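Local coordinates for flagellar basal body protein (Helicobacter pylori, PDB 5NPY) that probably builds part of the flagellar hook, the flexible joint that passes torque from the rotary motor to the filament, at residues G85-A90 against R480-E485; M89-K94 against G555-K560; F128-D133 against I179-T184; K150-G155 against E500-I505. All blocks are in the same frame, centred on the assembly; numbering follows the deposited sequence.

Interaction 1 (G85-A90 against R480-E485)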
loop_
_atom_site.group_PDB
_atom_site.type_symbol
_atom_site.label_atom_id
_atom_site.label_comp_id
_atom_site.label_asym_id
_atom_site.label_seq_id
_atom_site.Cartn_x
_atom_site.Cartn_y
_atom_site.Cartn_z
ATOM N N GLY A 85 18.093 -0.029 -36.522
ATOM C CA GLY A 85 16.643 0.087 -36.519
ATOM C C GLY A 85 15.914 -0.437 -35.295
ATOM O O GLY A 85 16.377 -1.380 -34.640
ATOM N N GLU A 86 14.753 0.160 -34.989
ATOM C CA GLU A 86 14.076 -0.123 -33.724
ATOM C C GLU A 86 13.522 -1.545 -33.659
ATOM O O GLU A 86 13.411 -2.113 -32.566
ATOM C CB GLU A 86 12.964 0.896 -33.481
ATOM C CG GLU A 86 13.464 2.180 -32.834
ATOM C CD GLU A 86 13.977 1.972 -31.412
ATOM O OE1 GLU A 86 13.181 2.134 -30.459
ATOM O OE2 GLU A 86 15.174 1.646 -31.246
ATOM N N PHE A 87 13.184 -2.143 -34.800
ATOM C CA PHE A 87 12.644 -3.498 -34.810
ATOM C C PHE A 87 13.525 -4.471 -35.591
ATOM O O PHE A 87 13.077 -5.567 -35.954
ATOM C CB PHE A 87 11.214 -3.488 -35.347
ATOM C CG PHE A 87 10.235 -2.860 -34.408
ATOM C CD1 PHE A 87 9.781 -3.552 -33.298
ATOM C CD2 PHE A 87 9.786 -1.567 -34.618
ATOM C CE1 PHE A 87 8.879 -2.977 -32.420
ATOM C CE2 PHE A 87 8.888 -0.980 -33.744
ATOM C CZ PHE A 87 8.432 -1.686 -32.639
ATOM N N HIS A 88 14.774 -4.107 -35.852
ATOM C CA HIS A 88 15.689 -5.075 -36.437
ATOM C C HIS A 88 16.073 -6.104 -35.386
ATOM O O HIS A 88 16.387 -5.752 -34.246
ATOM C CB HIS A 88 16.919 -4.370 -37.007
ATOM C CG HIS A 88 16.614 -3.561 -38.229
ATOM N ND1 HIS A 88 17.501 -2.661 -38.774
ATOM C CD2 HIS A 88 15.506 -3.517 -39.008
ATOM C CE1 HIS A 88 16.957 -2.105 -39.842
ATOM N NE2 HIS A 88 15.746 -2.605 -40.004
ATOM N N MET A 89 16.018 -7.381 -35.758
ATOM C CA MET A 89 16.297 -8.450 -34.810
ATOM C C MET A 89 16.768 -9.682 -35.564
ATOM O O MET A 89 16.614 -9.785 -36.784
ATOM C CB MET A 89 15.063 -8.784 -33.955
ATOM C CG MET A 89 13.824 -9.179 -34.769
ATOM S SD MET A 89 12.367 -9.418 -33.726
ATOM C CE MET A 89 11.882 -7.715 -33.439
ATOM N N ALA A 90 17.352 -10.617 -34.816
ATOM C CA ALA A 90 17.881 -11.852 -35.378
ATOM C C ALA A 90 17.543 -13.016 -34.460
ATOM O O ALA A 90 17.615 -12.894 -33.234
ATOM C CB ALA A 90 19.400 -11.775 -35.592
ATOM N N ARG A 480 9.384 6.326 -23.356
ATOM C CA ARG A 480 10.803 6.519 -23.080
ATOM C C ARG A 480 11.666 5.641 -23.985
ATOM O O ARG A 480 12.345 6.159 -24.870
ATOM C CB ARG A 480 11.111 6.260 -21.605
ATOM C CG ARG A 480 11.285 7.543 -20.822
ATOM C CD ARG A 480 11.911 7.309 -19.469
ATOM N NE ARG A 480 12.859 8.374 -19.165
ATOM C CZ ARG A 480 14.131 8.357 -19.545
ATOM N NH1 ARG A 480 14.600 7.323 -20.233
ATOM N NH2 ARG A 480 14.933 9.369 -19.241
ATOM N N ASP A 481 11.665 4.331 -23.780
ATOM C CA ASP A 481 12.480 3.436 -24.585
ATOM C C ASP A 481 11.746 2.110 -24.711
ATOM O O ASP A 481 10.744 1.868 -24.035
ATOM C CB ASP A 481 13.879 3.248 -23.976
ATOM C CG ASP A 481 13.870 2.356 -22.741
ATOM O OD1 ASP A 481 14.316 1.192 -22.847
ATOM O OD2 ASP A 481 13.417 2.819 -21.670
ATOM N N MET A 482 12.247 1.252 -25.592
ATOM C CA MET A 482 11.615 -0.035 -25.849
ATOM C C MET A 482 12.629 -1.160 -25.689
ATOM O O MET A 482 13.762 -1.067 -26.176
ATOM C CB MET A 482 10.986 -0.086 -27.253
ATOM C CG MET A 482 10.652 -1.512 -27.732
ATOM S SD MET A 482 9.859 -1.607 -29.356
ATOM C CE MET A 482 11.300 -1.464 -30.411
ATOM N N ARG A 483 12.211 -2.221 -25.003
ATOM C CA ARG A 483 13.025 -3.410 -24.807
ATOM C C ARG A 483 12.395 -4.587 -25.536
ATOM O O ARG A 483 11.165 -4.711 -25.599
ATOM C CB ARG A 483 13.176 -3.764 -23.325
ATOM C CG ARG A 483 13.654 -2.630 -22.457
ATOM C CD ARG A 483 12.492 -1.818 -21.919
ATOM N NE ARG A 483 12.962 -0.754 -21.043
ATOM C CZ ARG A 483 13.192 -0.910 -19.743
ATOM N NH1 ARG A 483 12.987 -2.093 -19.169
ATOM N NH2 ARG A 483 13.623 0.118 -19.016
ATOM N N ILE A 484 13.253 -5.444 -26.080
ATOM C CA ILE A 484 12.855 -6.699 -26.699
ATOM C C ILE A 484 13.767 -7.763 -26.103
ATOM O O ILE A 484 14.950 -7.842 -26.451
ATOM C CB ILE A 484 12.966 -6.663 -28.224
ATOM C CG1 ILE A 484 12.032 -5.600 -28.808
ATOM C CG2 ILE A 484 12.676 -8.035 -28.810
ATOM C CD1 ILE A 484 11.666 -5.855 -30.278
ATOM N N GLU A 485 13.225 -8.574 -25.198
ATOM C CA GLU A 485 14.004 -9.593 -24.508
ATOM C C GLU A 485 14.452 -10.681 -25.473
ATOM O O GLU A 485 13.975 -10.793 -26.608
ATOM C CB GLU A 485 13.190 -10.224 -23.376
ATOM C CG GLU A 485 13.171 -9.377 -22.129
ATOM C CD GLU A 485 14.543 -8.818 -21.815
ATOM O OE1 GLU A 485 15.471 -9.620 -21.564
ATOM O OE2 GLU A 485 14.696 -7.579 -21.845
#
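Phe87 and Met482 meet in a Met-aromatic contact between two layers of beta-strand, an example of how sheet faces that share no hydrogen bond are held by interlocking apolar side chains. The segments of strands 87-90 and 480-484 run roughly the same way, with axes 10.0 Å apart at their closest and inclined by 21°, a spacing usual for sheets packed face to face. The chief bump is the thioether of Met482. Its chain leaves with CG anti to the backbone N (chi1 164°), runs straight to SD and bends only there, which lays the terminal methyl over one face of the Phe87 ring. Met482 CE stands 3.8 Å from the ring centroid, displaced toward the rim, while Met482 SD takes an oblique position 3.5 Å from Phe87 CE1. Backbone forms another wall of this hollow: Glu86 O, the acceptor of a hydrogen bond from His559 NE2, lies 3.1 Å from Met482 CE. The carboxylate of Glu86 is engaged elsewhere, in a salt bridge with Lys560. Ile490 and Leu492 pack against Met482, and Phe128 and Arg130 against the Phe87 ring. Two residues further on, a second bump follows, the CD1 methyl of Ile484. It approaches Phe87 CD1 obliquely at 4.2 Å and, crossed by the Met89 side chain, comes within 3.7 Å of Met89 CE.

Interaction 2 (M89-K94 against G555-K560)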
loop_
_atom_site.group_PDB
_atom_site.type_symbol
_atom_site.label_atom_id
_atom_site.label_comp_id
_atom_site.label_asym_id
_atom_site.label_seq_id
_atom_site.Cartn_x
_atom_site.Cartn_y
_atom_site.Cartn_z
ATOM N N MET A 89 16.018 -7.381 -35.758
ATOM C CA MET A 89 16.297 -8.450 -34.810
ATOM C C MET A 89 16.768 -9.682 -35.564
ATOM O O MET A 89 16.614 -9.785 -36.784
ATOM C CB MET A 89 15.063 -8.784 -33.955
ATOM C CG MET A 89 13.824 -9.179 -34.769
ATOM S SD MET A 89 12.367 -9.418 -33.726
ATOM C CE MET A 89 11.882 -7.715 -33.439
ATOM N N ALA A 90 17.352 -10.617 -34.816
ATOM C CA ALA A 90 17.881 -11.852 -35.378
ATOM C C ALA A 90 17.543 -13.016 -34.460
ATOM O O ALA A 90 17.615 -12.894 -33.234
ATOM C CB ALA A 90 19.400 -11.775 -35.592
ATOM N N TYR A 91 17.174 -14.143 -35.064
ATOM C CA TYR A 91 16.798 -15.352 -34.346
ATOM C C TYR A 91 17.930 -16.366 -34.443
ATOM O O TYR A 91 18.385 -16.687 -35.546
ATOM C CB TYR A 91 15.500 -15.938 -34.916
ATOM C CG TYR A 91 14.995 -17.174 -34.192
ATOM C CD1 TYR A 91 14.857 -18.387 -34.856
ATOM C CD2 TYR A 91 14.655 -17.129 -32.841
ATOM C CE1 TYR A 91 14.388 -19.525 -34.196
ATOM C CE2 TYR A 91 14.188 -18.261 -32.175
ATOM C CZ TYR A 91 14.057 -19.453 -32.862
ATOM O OH TYR A 91 13.595 -20.571 -32.213
ATOM N N GLN A 92 18.391 -16.852 -33.294
ATOM C CA GLN A 92 19.318 -17.976 -33.230
ATOM C C GLN A 92 18.558 -19.244 -32.873
ATOM O O GLN A 92 17.608 -19.204 -32.092
ATOM C CB GLN A 92 20.407 -17.746 -32.187
ATOM C CG GLN A 92 21.506 -16.798 -32.581
ATOM C CD GLN A 92 22.636 -16.828 -31.570
ATOM O OE1 GLN A 92 23.516 -15.970 -31.575
ATOM N NE2 GLN A 92 22.615 -17.828 -30.690
ATOM N N GLY A 93 18.977 -20.362 -33.434
ATOM C CA GLY A 93 18.305 -21.626 -33.184
ATOM C C GLY A 93 17.400 -22.038 -34.328
ATOM O O GLY A 93 17.419 -21.462 -35.421
ATOM N N LYS A 94 16.592 -23.067 -34.057
ATOM C CA LYS A 94 15.670 -23.612 -35.042
ATOM C C LYS A 94 14.324 -22.904 -34.942
ATOM O O LYS A 94 13.787 -22.733 -33.844
ATOM C CB LYS A 94 15.488 -25.117 -34.845
ATOM C CG LYS A 94 15.704 -25.943 -36.116
ATOM C CD LYS A 94 17.134 -25.776 -36.640
ATOM C CE LYS A 94 17.416 -26.660 -37.845
ATOM N NZ LYS A 94 18.698 -26.261 -38.500
ATOM N N GLY A 555 15.311 -21.496 -29.400
ATOM C CA GLY A 555 16.212 -20.444 -29.767
ATOM C C GLY A 555 16.122 -19.233 -28.900
ATOM O O GLY A 555 15.598 -19.277 -27.814
ATOM N N LYS A 556 16.656 -18.143 -29.409
ATOM C CA LYS A 556 16.676 -16.858 -28.729
ATOM C C LYS A 556 16.588 -15.755 -29.774
ATOM O O LYS A 556 17.140 -15.884 -30.870
ATOM C CB LYS A 556 17.947 -16.706 -27.881
ATOM C CG LYS A 556 19.086 -15.962 -28.566
ATOM C CD LYS A 556 20.441 -16.336 -27.981
ATOM C CE LYS A 556 20.448 -16.194 -26.469
ATOM N NZ LYS A 556 21.580 -16.930 -25.835
ATOM N N ILE A 557 15.885 -14.678 -29.433
ATOM C CA ILE A 557 15.743 -13.515 -30.299
ATOM C C ILE A 557 16.749 -12.459 -29.864
ATOM O O ILE A 557 16.880 -12.172 -28.669
ATOM C CB ILE A 557 14.308 -12.959 -30.254
ATOM C CG1 ILE A 557 13.330 -13.978 -30.834
ATOM C CG2 ILE A 557 14.222 -11.675 -31.028
ATOM C CD1 ILE A 557 11.914 -13.443 -31.036
ATOM N N ARG A 558 17.456 -11.873 -30.825
ATOM C CA ARG A 558 18.516 -10.910 -30.542
ATOM C C ARG A 558 18.147 -9.547 -31.125
ATOM O O ARG A 558 18.163 -9.364 -32.349
ATOM C CB ARG A 558 19.844 -11.412 -31.099
ATOM C CG ARG A 558 20.355 -12.659 -30.394
ATOM C CD ARG A 558 21.556 -13.250 -31.124
ATOM N NE ARG A 558 22.654 -12.290 -31.236
ATOM C CZ ARG A 558 23.920 -12.619 -31.476
ATOM N NH1 ARG A 558 24.260 -13.892 -31.629
ATOM N NH2 ARG A 558 24.848 -11.671 -31.559
ATOM N N HIS A 559 17.825 -8.593 -30.249
ATOM C CA HIS A 559 17.424 -7.259 -30.684
ATOM C C HIS A 559 18.623 -6.488 -31.237
ATOM O O HIS A 559 19.728 -6.534 -30.682
ATOM C CB HIS A 559 16.786 -6.499 -29.518
ATOM C CG HIS A 559 16.042 -5.263 -29.919
ATOM N ND1 HIS A 559 15.683 -4.286 -29.015
ATOM C CD2 HIS A 559 15.587 -4.842 -31.124
ATOM C CE1 HIS A 559 15.044 -3.314 -29.644
ATOM N NE2 HIS A 559 14.970 -3.628 -30.924
ATOM N N LYS A 560 18.398 -5.812 -32.365
ATOM C CA LYS A 560 19.359 -4.907 -33.000
ATOM C C LYS A 560 20.571 -5.638 -33.586
ATOM O O LYS A 560 21.662 -5.071 -33.683
ATOM C CB LYS A 560 19.781 -3.793 -32.035
ATOM C CG LYS A 560 18.609 -2.858 -31.746
ATOM C CD LYS A 560 18.982 -1.611 -30.968
ATOM C CE LYS A 560 17.924 -0.530 -31.192
ATOM N NZ LYS A 560 17.817 0.431 -30.060
#
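Tyr91 lies diagonally across its partner strand, and tracing it outward illustrates how an aromatic side chain can cover the backbone of a neighbour. CB rises on the sheet face shared with Met89 and Ile557; with CG anti to the backbone N (chi1 -178°), the ring leans toward residues 555-557. Tyr91 CD2 is 3.4 Å from Lys556 O and 4.0 Å from Ile557 CG1, both reached obliquely. Further out, CE2 passes Lys556 N, and CZ sits 3.9 Å from Gly555 CA, a close approach that the missing side chain of Gly555 permits. At the tip the hydroxyl reaches back to its own segment, just past the end of the strand, and donates to Lys94 O, 2.7 Å from Tyr91 OH, a bond that comes from above the carbonyl plane and helps fix the ring. On the same face Ile557 CG2 touches Met89 SD. Beneath these side chains the strands are joined by two reciprocal pairs of backbone bonds, Ala90 with Arg558 and Gln92 with Lys556; the shortest is Arg558 N to Ala90 O at 2.6 Å. Strand 555-559, from the C-terminal part of the modelled chain, thus becomes an edge of a four-stranded antiparallel sheet, paired with strand 87-93 from its N-terminal part.

Interaction 3 (F128-D133 against I179-T184)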
loop_
_atom_site.group_PDB
_atom_site.type_symbol
_atom_site.label_atom_id
_atom_site.label_comp_id
_atom_site.label_asym_id
_atom_site.label_seq_id
_atom_site.Cartn_x
_atom_site.Cartn_y
_atom_site.Cartn_z
ATOM N N PHE A 128 12.828 -5.682 -39.592
ATOM C CA PHE A 128 11.463 -5.183 -39.512
ATOM C C PHE A 128 11.438 -3.676 -39.275
ATOM O O PHE A 128 12.353 -3.095 -38.684
ATOM C CB PHE A 128 10.697 -5.894 -38.394
ATOM C CG PHE A 128 10.629 -7.384 -38.557
ATOM C CD1 PHE A 128 10.809 -8.219 -37.472
ATOM C CD2 PHE A 128 10.382 -7.950 -39.795
ATOM C CE1 PHE A 128 10.744 -9.588 -37.617
ATOM C CE2 PHE A 128 10.320 -9.317 -39.948
ATOM C CZ PHE A 128 10.501 -10.136 -38.858
ATOM N N ALA A 129 10.367 -3.047 -39.742
ATOM C CA ALA A 129 10.188 -1.613 -39.586
ATOM C C ALA A 129 8.700 -1.335 -39.446
ATOM O O ALA A 129 7.864 -2.208 -39.686
ATOM C CB ALA A 129 10.792 -0.844 -40.764
ATOM N N ARG A 130 8.375 -0.111 -39.037
ATOM C CA ARG A 130 6.991 0.316 -38.880
ATOM C C ARG A 130 6.533 1.054 -40.130
ATOM O O ARG A 130 7.248 1.928 -40.636
ATOM C CB ARG A 130 6.811 1.227 -37.663
ATOM C CG ARG A 130 7.727 0.941 -36.496
ATOM C CD ARG A 130 7.300 1.747 -35.286
ATOM N NE ARG A 130 8.456 2.234 -34.538
ATOM C CZ ARG A 130 8.385 2.802 -33.339
ATOM N NH1 ARG A 130 7.205 2.933 -32.745
ATOM N NH2 ARG A 130 9.488 3.222 -32.730
ATOM N N ASP A 131 5.341 0.715 -40.617
ATOM C CA ASP A 131 4.717 1.507 -41.668
ATOM C C ASP A 131 4.133 2.778 -41.037
ATOM O O ASP A 131 4.346 3.068 -39.854
ATOM C CB ASP A 131 3.694 0.667 -42.438
ATOM C CG ASP A 131 2.469 0.306 -41.615
ATOM O OD1 ASP A 131 2.465 0.554 -40.397
ATOM O OD2 ASP A 131 1.503 -0.251 -42.183
ATOM N N ALA A 132 3.381 3.552 -41.826
ATOM C CA ALA A 132 2.915 4.863 -41.368
ATOM C C ALA A 132 2.102 4.775 -40.081
ATOM O O ALA A 132 2.088 5.727 -39.290
ATOM C CB ALA A 132 2.091 5.542 -42.463
ATOM N N ASP A 133 1.434 3.646 -39.844
ATOM C CA ASP A 133 0.521 3.494 -38.719
ATOM C C ASP A 133 1.111 2.666 -37.588
ATOM O O ASP A 133 0.368 2.217 -36.713
ATOM C CB ASP A 133 -0.787 2.872 -39.197
ATOM C CG ASP A 133 -1.306 3.531 -40.452
ATOM O OD1 ASP A 133 -0.839 3.158 -41.552
ATOM O OD2 ASP A 133 -2.162 4.435 -40.334
ATOM N N ILE A 179 2.706 -1.369 -32.936
ATOM C CA ILE A 179 3.288 -0.543 -31.889
ATOM C C ILE A 179 3.600 0.818 -32.493
ATOM O O ILE A 179 4.696 1.012 -33.042
ATOM C CB ILE A 179 4.544 -1.198 -31.297
ATOM C CG1 ILE A 179 4.217 -2.603 -30.785
ATOM C CG2 ILE A 179 5.138 -0.336 -30.194
ATOM C CD1 ILE A 179 5.428 -3.385 -30.356
ATOM N N PRO A 180 2.677 1.776 -32.434
ATOM C CA PRO A 180 2.948 3.108 -32.995
ATOM C C PRO A 180 4.097 3.800 -32.271
ATOM O O PRO A 180 4.600 3.341 -31.240
ATOM C CB PRO A 180 1.627 3.864 -32.800
ATOM C CG PRO A 180 0.589 2.787 -32.566
ATOM C CD PRO A 180 1.305 1.654 -31.909
ATOM N N GLN A 181 4.503 4.945 -32.829
ATOM C CA GLN A 181 5.660 5.688 -32.334
ATOM C C GLN A 181 5.283 6.669 -31.222
ATOM O O GLN A 181 5.782 6.566 -30.097
ATOM C CB GLN A 181 6.342 6.423 -33.492
ATOM C CG GLN A 181 7.606 7.180 -33.095
ATOM C CD GLN A 181 8.373 7.717 -34.285
ATOM O OE1 GLN A 181 7.794 8.032 -35.333
ATOM N NE2 GLN A 181 9.687 7.823 -34.134
ATOM N N ASP A 182 4.423 7.639 -31.530
ATOM C CA ASP A 182 3.926 8.541 -30.499
ATOM C C ASP A 182 2.969 7.790 -29.585
ATOM O O ASP A 182 1.766 7.714 -29.858
ATOM C CB ASP A 182 3.237 9.762 -31.117
ATOM C CG ASP A 182 2.493 10.599 -30.080
ATOM O OD1 ASP A 182 3.156 11.302 -29.289
ATOM O OD2 ASP A 182 1.244 10.552 -30.056
ATOM N N LEU A 183 3.495 7.222 -28.502
ATOM C CA LEU A 183 2.693 6.475 -27.543
ATOM C C LEU A 183 2.747 7.186 -26.198
ATOM O O LEU A 183 3.826 7.327 -25.611
ATOM C CB LEU A 183 3.188 5.032 -27.417
ATOM C CG LEU A 183 2.309 3.949 -28.038
ATOM C CD1 LEU A 183 1.139 3.613 -27.137
ATOM C CD2 LEU A 183 1.799 4.410 -29.373
ATOM N N THR A 184 1.594 7.646 -25.723
ATOM C CA THR A 184 1.474 8.120 -24.354
ATOM C C THR A 184 0.930 7.005 -23.473
ATOM O O THR A 184 0.420 5.990 -23.949
ATOM C CB THR A 184 0.574 9.363 -24.256
ATOM O OG1 THR A 184 -0.724 9.090 -24.807
ATOM C CG2 THR A 184 1.218 10.558 -24.985
#
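Arg130 closes strand 127-130, just before the turn that leads back to strand 136-137 in an antiparallel hairpin of the D1 region, and it stretches across to the loop of residues 179-184. The contact exemplifies a guanidinium anchoring an irregular loop through its main chain, here by a bond to one carbonyl. Leaving with CG beside the backbone N, at a somewhat strained chi1 of -32°, the side chain carries NH1 into the bend of the loop. Arg130 NH1 donates to Ile179 O at 3.2 Å, with an angle of 142° at the hydrogen, and the nitrogen stands tilted from the carbonyl plane instead of within it. Pro180 O lies 3.0 Å from Arg130 NH1, near the guanidinium plane at its edge. Gln181 adds an apolar touch, its CB resting over one face of the group, 3.7 Å from Arg130 NH1. Nearer the hairpin turn the loop is met again, more loosely, where Pro180 CG comes to 4.2 Å from Asp133 O. The turn is braced from within by Asp131 OD1, which accepts from the backbone N of Tyr135 and weakly from that of Asp133. The aliphatic end of Ile179 leads away from Arg130 into apolar company with Phe87, Ile490 and Leu492. Across this contact Arg130 meets main-chain carbonyl oxygen, and the carboxylate of Asp182 is not among its partners. The positive guanidinium faces the negative end of the Ile179 carbonyl dipole, probably a charge-assisted bond that does not rely on an acidic partner in the loop.

Interaction 4 (K150-G155 against E500-I505)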
loop_
_atom_site.group_PDB
_atom_site.type_symbol
_atom_site.label_atom_id
_atom_site.label_comp_id
_atom_site.label_asym_id
_atom_site.label_seq_id
_atom_site.Cartn_x
_atom_site.Cartn_y
_atom_site.Cartn_z
ATOM N N LYS A 150 -2.945 -6.362 -27.077
ATOM C CA LYS A 150 -4.075 -5.470 -27.317
ATOM C C LYS A 150 -4.222 -4.472 -26.177
ATOM O O LYS A 150 -5.320 -4.212 -25.678
ATOM C CB LYS A 150 -5.366 -6.255 -27.557
ATOM C CG LYS A 150 -5.292 -7.149 -28.786
ATOM C CD LYS A 150 -6.667 -7.577 -29.280
ATOM C CE LYS A 150 -6.567 -8.385 -30.576
ATOM N NZ LYS A 150 -5.837 -9.681 -30.387
ATOM N N LYS A 151 -3.094 -3.914 -25.764
ATOM C CA LYS A 151 -3.061 -2.853 -24.776
ATOM C C LYS A 151 -2.872 -1.478 -25.389
ATOM O O LYS A 151 -2.892 -0.491 -24.653
ATOM C CB LYS A 151 -1.934 -3.097 -23.764
ATOM C CG LYS A 151 -2.048 -4.395 -23.017
ATOM C CD LYS A 151 -1.442 -4.253 -21.654
ATOM C CE LYS A 151 -0.145 -4.999 -21.556
ATOM N NZ LYS A 151 0.698 -4.451 -20.452
ATOM N N ILE A 152 -2.656 -1.385 -26.695
ATOM C CA ILE A 152 -2.421 -0.108 -27.358
ATOM C C ILE A 152 -3.703 0.293 -28.068
ATOM O O ILE A 152 -4.135 -0.366 -29.020
ATOM C CB ILE A 152 -1.242 -0.155 -28.339
ATOM C CG1 ILE A 152 0.096 -0.170 -27.593
ATOM C CG2 ILE A 152 -1.283 1.059 -29.251
ATOM C CD1 ILE A 152 0.510 -1.512 -27.068
ATOM N N LYS A 153 -4.302 1.383 -27.600
ATOM C CA LYS A 153 -5.499 1.970 -28.188
ATOM C C LYS A 153 -5.233 3.451 -28.368
ATOM O O LYS A 153 -5.019 4.159 -27.377
ATOM C CB LYS A 153 -6.736 1.756 -27.290
ATOM C CG LYS A 153 -6.964 0.327 -26.793
ATOM C CD LYS A 153 -7.078 -0.662 -27.953
ATOM C CE LYS A 153 -6.603 -2.058 -27.563
ATOM N NZ LYS A 153 -6.208 -2.849 -28.763
ATOM N N ASP A 154 -5.209 3.906 -29.624
ATOM C CA ASP A 154 -5.223 5.337 -29.937
ATOM C C ASP A 154 -3.904 6.018 -29.558
ATOM O O ASP A 154 -3.886 7.087 -28.944
ATOM C CB ASP A 154 -6.406 6.032 -29.259
ATOM C CG ASP A 154 -7.740 5.601 -29.842
ATOM O OD1 ASP A 154 -7.922 5.711 -31.071
ATOM O OD2 ASP A 154 -8.599 5.138 -29.060
ATOM N N GLY A 155 -2.793 5.392 -29.929
ATOM C CA GLY A 155 -1.504 5.918 -29.516
ATOM C C GLY A 155 -1.327 6.037 -28.020
ATOM O O GLY A 155 -0.517 6.846 -27.564
ATOM N N GLU A 500 5.736 -1.994 -19.115
ATOM C CA GLU A 500 4.800 -3.088 -19.303
ATOM C C GLU A 500 5.033 -3.708 -20.669
ATOM O O GLU A 500 5.206 -2.988 -21.657
ATOM C CB GLU A 500 3.335 -2.628 -19.204
ATOM C CG GLU A 500 3.002 -1.856 -17.941
ATOM C CD GLU A 500 1.512 -1.638 -17.763
ATOM O OE1 GLU A 500 0.731 -2.027 -18.662
ATOM O OE2 GLU A 500 1.127 -1.080 -16.716
ATOM N N PRO A 501 5.037 -5.031 -20.757
ATOM C CA PRO A 501 5.064 -5.668 -22.069
ATOM C C PRO A 501 3.788 -5.341 -22.830
ATOM O O PRO A 501 2.746 -5.062 -22.235
ATOM C CB PRO A 501 5.167 -7.159 -21.737
ATOM C CG PRO A 501 4.566 -7.274 -20.376
ATOM C CD PRO A 501 4.926 -6.013 -19.663
ATOM N N VAL A 502 3.894 -5.343 -24.160
ATOM C CA VAL A 502 2.741 -5.117 -25.029
ATOM C C VAL A 502 2.554 -6.203 -26.077
ATOM O O VAL A 502 1.446 -6.336 -26.618
ATOM C CB VAL A 502 2.838 -3.733 -25.711
ATOM C CG1 VAL A 502 3.058 -2.641 -24.674
ATOM C CG2 VAL A 502 3.962 -3.716 -26.745
ATOM N N ALA A 503 3.584 -6.988 -26.408
ATOM C CA ALA A 503 3.522 -7.981 -27.475
ATOM C C ALA A 503 4.702 -8.935 -27.333
ATOM O O ALA A 503 5.569 -8.762 -26.471
ATOM C CB ALA A 503 3.527 -7.317 -28.858
ATOM N N ARG A 504 4.712 -9.965 -28.184
ATOM C CA ARG A 504 5.918 -10.751 -28.417
ATOM C C ARG A 504 5.952 -11.182 -29.869
ATOM O O ARG A 504 4.910 -11.320 -30.514
ATOM C CB ARG A 504 6.022 -11.983 -27.516
ATOM C CG ARG A 504 5.157 -13.162 -27.928
ATOM C CD ARG A 504 5.250 -14.245 -26.869
ATOM N NE ARG A 504 6.615 -14.767 -26.766
ATOM C CZ ARG A 504 7.089 -15.433 -25.719
ATOM N NH1 ARG A 504 6.326 -15.651 -24.657
ATOM N NH2 ARG A 504 8.334 -15.867 -25.726
ATOM N N ILE A 505 7.169 -11.380 -30.376
ATOM C CA ILE A 505 7.373 -11.782 -31.764
ATOM C C ILE A 505 6.983 -13.243 -31.930
ATOM O O ILE A 505 7.437 -14.115 -31.177
ATOM C CB ILE A 505 8.833 -11.554 -32.184
ATOM C CG1 ILE A 505 9.247 -10.100 -31.950
ATOM C CG2 ILE A 505 9.034 -11.932 -33.655
ATOM C CD1 ILE A 505 8.566 -9.111 -32.871
HETATM O O HOH W 1 -0.841 -4.551 -26.804
#
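Lys151 and Glu500 cross at about a right angle, so that the ammonium of one meets the flank of the other, and the pair shows how a buried charge can be shared between a carboxylate and a main-chain carbonyl. The lysine chain bends at chi3 (-108°) and sends NZ to two acceptors. One is Pro501 O, 2.8 Å from Lys151 NZ and nearly along the C=O axis. The other is Glu500 OE1, 3.0 Å from Lys151 NZ, a salt bridge in which the ammonium comes to the anti side of the oxygen, 27° out of the carboxylate plane. Asp165 OD1 adds a second salt bridge to this ammonium, which probably favours its charged form, while Glu500 OE2 is held by Ser159 OG. The next pair is apolar and tight. Ile152 and Val502 approach at a slant, and a chi2 of 81° turns the delta methyl inward, bringing Ile152 CD1 to 3.5 Å from Val502 CB. Beside this pair a water bridges the two backbones: its oxygen accepts from Lys151 N at 2.6 Å and probably donates to Val502 O, 2.9 Å from it. Val502 and Ala503 together face Ile490 in a classic beta bulge. Strand 499-509 pairs with strands 489-494 and 143-148, with Pro501 packing on helix 162-168 and Ile152 on the loop residues Pro180 and Leu183.

All four contacts lie on the same side of the chain's centre, their own centres 27 to 39 Å from it, and none uses a residue of the tris-hydroxymethyl-methyl-ammonium pocket formed by Asn226, Thr380, Asn381, Arg393, Thr397, Glu399 and Ile420. Interactions 1 and 2 share Met89 and Ala90, with centres about 12 Å apart, and His88 O probably bonds Lys560 N between them at 2.8 Å. Interaction 3 joins interaction 1 where Arg130 NE comes to 3.3 Å from Phe87 CE2. It also adjoins interaction 4, about 11 Å away between centres, through Thr184 N and Gly155 O (2.9 Å). Met89 CE, 3.6 Å from Ile505 CD1, links interactions 1 and 2 to interaction 4.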